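Local coordinates for protein poly(ADP-ribose) glycohydrolase (Thermomonospora curvata, PDB 3SIG) that binds ADP-ribose and, as a poly(ADP-ribose) glycohydrolase, probably hydrolyses the ribose-ribose glycosidic bonds of poly(ADP-ribose), at residues 190-195 / 229-234; 202-207 / 238-243. All coordinates share one frame; numbering follows the deposited sequence.

Followed from the N terminus, the chain enters helix 189-209 through residues 190-195 and reaches 202-207 on the same helix two turns later; it then runs through strand 214-217 and a loop into helix 229-240, whose first half supplies 229-234 and whose last turn opens 238-243. Contact 1 closes the loop from 195 to 229, contact 2 the one from 207 to 238, and because their segments alternate the two loops cross. The first turns of both helices meet in contact 1, while a later part of helix 189-209 meets the end of helix 229-240 in contact 2. The same helix pair is thus joined at two places whose centres are about 14 Å apart.

Contact 1 of 2, residues 190-195 / 229-234; sequences EEIGRV and PAQVAE
Q231 turns one face of its carboxamide to G193 CA and the CG2 methyl of I192. Its NE2 comes 3.4 Å from G193 CA, and the two residues also mark the nearest backbone approach, with G193 CA and Q231 CA 7.0 Å apart. The reach comes from the chain shape: CG stands anti to the backbone N (chi1 -176°) and CD continues the extension (chi2 175°), carrying the amide across to the facing helix. Q231 OE1 rests 3.7 Å from I192 CG2, the two side chains crossing at about a right angle. Early turns of helix 189-209 and helix 229-240 meet here, joined in the chain through strand 214-217 of the central mixed sheet of this macrodomain-clan fold. Glycine suits the position, since a modelled CB on G193 would lie only 3.1 Å from Q231 NE2. Q231 NE2 and G193 N, both donors, merely pack at 3.5 Å; the amide nitrogen donates instead to V189 O, just ahead of residues 190-195. Replacing Q231 by an alanine removes the amide, and V189 O would probably lose this donor while a gap opened beside G193. I192 also packs on R180 and I183 of helix 180-183.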
loop_
_atom_site.group_PDB
_atom_site.type_symbol
_atom_site.label_atom_id
_atom_site.label_comp_id
_atom_site.label_asym_id
_atom_site.label_seq_id
_atom_site.Cartn_x
_atom_site.Cartn_y
_atom_site.Cartn_z
ATOM N N GLU A 190 8.756 -21.565 -6.949
ATOM C CA GLU A 190 7.664 -22.074 -6.139
ATOM C C GLU A 190 7.763 -21.620 -4.679
ATOM O O GLU A 190 6.729 -21.325 -4.071
ATOM C CB GLU A 190 7.612 -23.600 -6.237
ATOM C CG GLU A 190 7.232 -24.103 -7.660
ATOM C CD GLU A 190 8.335 -23.922 -8.722
ATOM O OE1 GLU A 190 9.541 -23.963 -8.372
ATOM O OE2 GLU A 190 7.962 -23.717 -9.896
ATOM N N GLU A 191 8.966 -21.528 -4.135
ATOM C CA GLU A 191 9.153 -21.008 -2.790
ATOM C C GLU A 191 8.678 -19.562 -2.731
ATOM O O GLU A 191 7.954 -19.169 -1.794
ATOM C CB GLU A 191 10.623 -21.054 -2.368
ATOM C CG GLU A 191 11.106 -22.385 -1.829
ATOM C CD GLU A 191 12.582 -22.335 -1.438
ATOM O OE1 GLU A 191 13.436 -22.147 -2.325
ATOM O OE2 GLU A 191 12.889 -22.451 -0.232
ATOM N N ILE A 192 9.061 -18.745 -3.711
ATOM C CA ILE A 192 8.640 -17.352 -3.736
ATOM C C ILE A 192 7.129 -17.322 -3.901
ATOM O O ILE A 192 6.461 -16.523 -3.249
ATOM C CB ILE A 192 9.317 -16.595 -4.882
ATOM C CG1 ILE A 192 10.822 -16.516 -4.634
ATOM C CG2 ILE A 192 8.753 -15.188 -5.054
ATOM C CD1 ILE A 192 11.162 -15.698 -3.444
ATOM N N GLY A 193 6.567 -18.190 -4.745
ATOM C CA GLY A 193 5.134 -18.202 -4.944
ATOM C C GLY A 193 4.382 -18.519 -3.660
ATOM O O GLY A 193 3.340 -17.928 -3.380
ATOM N N ARG A 194 4.882 -19.456 -2.880
ATOM C CA ARG A 194 4.253 -19.811 -1.615
ATOM C C ARG A 194 4.297 -18.637 -0.639
ATOM O O ARG A 194 3.296 -18.357 0.052
ATOM C CB ARG A 194 4.914 -21.058 -1.008
ATOM C CG ARG A 194 4.643 -22.342 -1.777
ATOM C CD ARG A 194 5.232 -23.543 -1.033
ATOM N NE ARG A 194 5.635 -24.626 -1.934
ATOM C CZ ARG A 194 6.882 -24.834 -2.355
ATOM N NH1 ARG A 194 7.870 -24.041 -1.962
ATOM N NH2 ARG A 194 7.147 -25.846 -3.169
ATOM N N VAL A 195 5.426 -17.943 -0.573
ATOM C CA VAL A 195 5.553 -16.781 0.297
ATOM C C VAL A 195 4.558 -15.687 -0.154
ATOM O O VAL A 195 3.826 -15.113 0.654
ATOM C CB VAL A 195 6.999 -16.244 0.313
ATOM C CG1 VAL A 195 7.047 -14.922 1.036
ATOM C CG2 VAL A 195 7.906 -17.250 0.989
ATOM N N PRO A 229 5.872 -9.930 -12.467
ATOM C CA PRO A 229 4.471 -9.507 -12.390
ATOM C C PRO A 229 3.453 -10.579 -12.774
ATOM O O PRO A 229 2.333 -10.554 -12.268
ATOM C CB PRO A 229 4.393 -8.285 -13.306
ATOM C CG PRO A 229 5.633 -8.262 -14.061
ATOM C CD PRO A 229 6.651 -9.147 -13.439
ATOM N N ALA A 230 3.805 -11.486 -13.659
ATOM C CA ALA A 230 2.881 -12.584 -13.940
ATOM C C ALA A 230 2.634 -13.435 -12.695
ATOM O O ALA A 230 1.506 -13.843 -12.434
ATOM C CB ALA A 230 3.380 -13.455 -15.114
ATOM N N GLN A 231 3.672 -13.695 -11.915
ATOM C CA GLN A 231 3.515 -14.473 -10.693
ATOM C C GLN A 231 2.713 -13.702 -9.640
ATOM O O GLN A 231 1.879 -14.289 -8.965
ATOM C CB GLN A 231 4.872 -14.882 -10.115
ATOM C CG GLN A 231 4.761 -15.768 -8.892
ATOM C CD GLN A 231 6.109 -16.250 -8.428
ATOM O OE1 GLN A 231 7.078 -15.484 -8.350
ATOM N NE2 GLN A 231 6.205 -17.534 -8.152
ATOM N N VAL A 232 2.902 -12.399 -9.533
ATOM C CA VAL A 232 2.153 -11.649 -8.530
ATOM C C VAL A 232 0.677 -11.531 -8.973
ATOM O O VAL A 232 -0.234 -11.730 -8.159
ATOM C CB VAL A 232 2.783 -10.268 -8.245
ATOM C CG1 VAL A 232 1.936 -9.505 -7.277
ATOM C CG2 VAL A 232 4.211 -10.471 -7.673
ATOM N N ALA A 233 0.424 -11.294 -10.256
ATOM C CA ALA A 233 -0.951 -11.277 -10.744
ATOM C C ALA A 233 -1.603 -12.637 -10.498
ATOM O O ALA A 233 -2.742 -12.709 -10.038
ATOM C CB ALA A 233 -0.994 -10.915 -12.219
ATOM N N GLU A 234 -0.895 -13.717 -10.797
ATOM C CA GLU A 234 -1.441 -15.065 -10.580
ATOM C C GLU A 234 -1.730 -15.315 -9.096
ATOM O O GLU A 234 -2.717 -15.986 -8.762
ATOM C CB GLU A 234 -0.500 -16.133 -11.144
ATOM C CG GLU A 234 -1.010 -17.540 -10.944
ATOM C CD GLU A 234 -2.296 -17.812 -11.679
ATOM O OE1 GLU A 234 -2.500 -17.238 -12.757
ATOM O OE2 GLU A 234 -3.095 -18.630 -11.180
#

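Contact 2 of 2, residues 202-207 / 238-243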
loop_
_atom_site.group_PDB
_atom_site.type_symbol
_atom_site.label_atom_id
_atom_site.label_comp_id
_atom_site.label_asym_id
_atom_site.label_seq_id
_atom_site.Cartn_x
_atom_site.Cartn_y
_atom_site.Cartn_z
ATOM N N LYS A 202 -3.017 -12.982 3.735
ATOM C CA LYS A 202 -3.087 -12.268 5.006
ATOM C C LYS A 202 -3.437 -10.790 4.837
ATOM O O LYS A 202 -4.183 -10.211 5.646
ATOM C CB LYS A 202 -1.774 -12.495 5.797
ATOM C CG LYS A 202 -1.638 -13.890 6.274
ATOM C CD LYS A 202 -0.305 -14.174 6.950
ATOM C CE LYS A 202 -0.292 -15.571 7.546
ATOM N NZ LYS A 202 0.985 -15.859 8.253
ATOM N N VAL A 203 -2.919 -10.164 3.796
ATOM C CA VAL A 203 -3.325 -8.803 3.471
ATOM C C VAL A 203 -4.844 -8.735 3.232
ATOM O O VAL A 203 -5.533 -7.840 3.774
ATOM C CB VAL A 203 -2.588 -8.326 2.187
ATOM C CG1 VAL A 203 -3.201 -7.045 1.653
ATOM C CG2 VAL A 203 -1.101 -8.116 2.473
ATOM N N LEU A 204 -5.370 -9.647 2.418
ATOM C CA LEU A 204 -6.795 -9.667 2.133
ATOM C C LEU A 204 -7.589 -9.980 3.387
ATOM O O LEU A 204 -8.669 -9.399 3.612
ATOM C CB LEU A 204 -7.115 -10.667 1.026
ATOM C CG LEU A 204 -6.554 -10.382 -0.360
ATOM C CD1 LEU A 204 -7.002 -11.447 -1.354
ATOM C CD2 LEU A 204 -6.942 -9.081 -0.816
ATOM N N ALA A 205 -7.090 -10.880 4.222
ATOM C CA ALA A 205 -7.797 -11.190 5.455
ATOM C C ALA A 205 -7.869 -9.965 6.349
ATOM O O ALA A 205 -8.916 -9.749 6.985
ATOM C CB ALA A 205 -7.136 -12.355 6.190
ATOM N N ALA A 206 -6.787 -9.222 6.474
ATOM C CA ALA A 206 -6.813 -8.036 7.328
ATOM C C ALA A 206 -7.779 -7.008 6.784
ATOM O O ALA A 206 -8.538 -6.401 7.555
ATOM C CB ALA A 206 -5.446 -7.460 7.452
ATOM N N ALA A 207 -7.805 -6.826 5.470
ATOM C CA ALA A 207 -8.726 -5.852 4.852
ATOM C C ALA A 207 -10.166 -6.231 5.150
ATOM O O ALA A 207 -10.993 -5.389 5.547
ATOM C CB ALA A 207 -8.511 -5.789 3.358
ATOM N N GLY A 238 -5.396 -16.450 -7.878
ATOM C CA GLY A 238 -5.717 -17.661 -7.150
ATOM C C GLY A 238 -6.528 -17.406 -5.890
ATOM O O GLY A 238 -7.309 -18.260 -5.461
ATOM N N LEU A 239 -6.376 -16.234 -5.299
ATOM C CA LEU A 239 -7.117 -15.864 -4.104
ATOM C C LEU A 239 -8.509 -15.339 -4.423
ATOM O O LEU A 239 -9.459 -15.573 -3.654
ATOM C CB LEU A 239 -6.341 -14.798 -3.314
ATOM C CG LEU A 239 -5.047 -15.336 -2.692
ATOM C CD1 LEU A 239 -4.158 -14.160 -2.206
ATOM C CD2 LEU A 239 -5.269 -16.336 -1.588
ATOM N N LEU A 240 -8.645 -14.670 -5.568
ATOM C CA LEU A 240 -9.884 -13.943 -5.873
ATOM C C LEU A 240 -10.752 -14.620 -6.917
ATOM O O LEU A 240 -11.951 -14.325 -6.981
ATOM C CB LEU A 240 -9.567 -12.530 -6.376
ATOM C CG LEU A 240 -8.948 -11.613 -5.331
ATOM C CD1 LEU A 240 -8.308 -10.417 -6.025
ATOM C CD2 LEU A 240 -9.962 -11.139 -4.290
ATOM N N LEU A 241 -10.182 -15.525 -7.701
ATOM C CA LEU A 241 -10.898 -16.149 -8.833
ATOM C C LEU A 241 -10.972 -17.658 -8.658
ATOM O O LEU A 241 -10.397 -18.240 -7.743
ATOM C CB LEU A 241 -10.177 -15.846 -10.148
ATOM C CG LEU A 241 -9.940 -14.385 -10.494
ATOM C CD1 LEU A 241 -9.226 -14.208 -11.838
ATOM C CD2 LEU A 241 -11.232 -13.651 -10.512
ATOM N N ASP A 242 -11.709 -18.307 -9.556
ATOM C CA ASP A 242 -11.876 -19.756 -9.587
ATOM C C ASP A 242 -12.120 -20.378 -8.224
ATOM O O ASP A 242 -11.488 -21.381 -7.867
ATOM C CB ASP A 242 -10.687 -20.433 -10.270
ATOM C CG ASP A 242 -10.996 -21.881 -10.688
ATOM O OD1 ASP A 242 -12.174 -22.207 -10.975
ATOM O OD2 ASP A 242 -10.061 -22.723 -10.734
ATOM N N GLY A 243 -13.067 -19.823 -7.485
ATOM C CA GLY A 243 -13.453 -20.390 -6.208
ATOM C C GLY A 243 -12.390 -20.304 -5.127
ATOM O O GLY A 243 -12.392 -21.062 -4.166
#
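The backbones of helix 189-209 and the last turn of helix 229-240 stand well apart here, L204 CA and L239 CA being nearest at 8.8 Å, so the meeting is left to leucine side chains. L204 points toward the other segment and bridges most of the distance. Its CG lies anti to the carbonyl carbon (chi1 -65°), and CD1 prolongs the line from CB (chi2 -178°), which sends that one methyl out as the touching group. L204 CD1 settles 3.9 Å from L239 CB and 4.0 Å from L239 CD1, meeting both the root and one branch of the opposing side chain, the two chains passing at a slant. The same methyl reaches L240 as well, with L204 CD1 and L240 CD2 4.2 Å apart. L240 leaves its backbone at a less direct angle, but its branched end swings nearer. Two successive leucines thus receive one methyl in a wholly apolar, buried contact at ordinary van der Waals separations. In this alpha/beta fold of the macrodomain clan, the contact belongs to a helix layer against the central mixed sheet: L204 also packs on L215 of strand 214-217, while V203 and A207 touch L173 of strand 163-175. The helical backbone ends after L240, which places the contact at the last turn of helix 229-240. F246 and F250, in the loop beyond that helix, add aromatic neighbours to L204, and L239 shares backbone hydrogen bonds with F246. Helix 189-209 also borders helix 46-54, on which K202 lies while its NZ forms a salt bridge with D145.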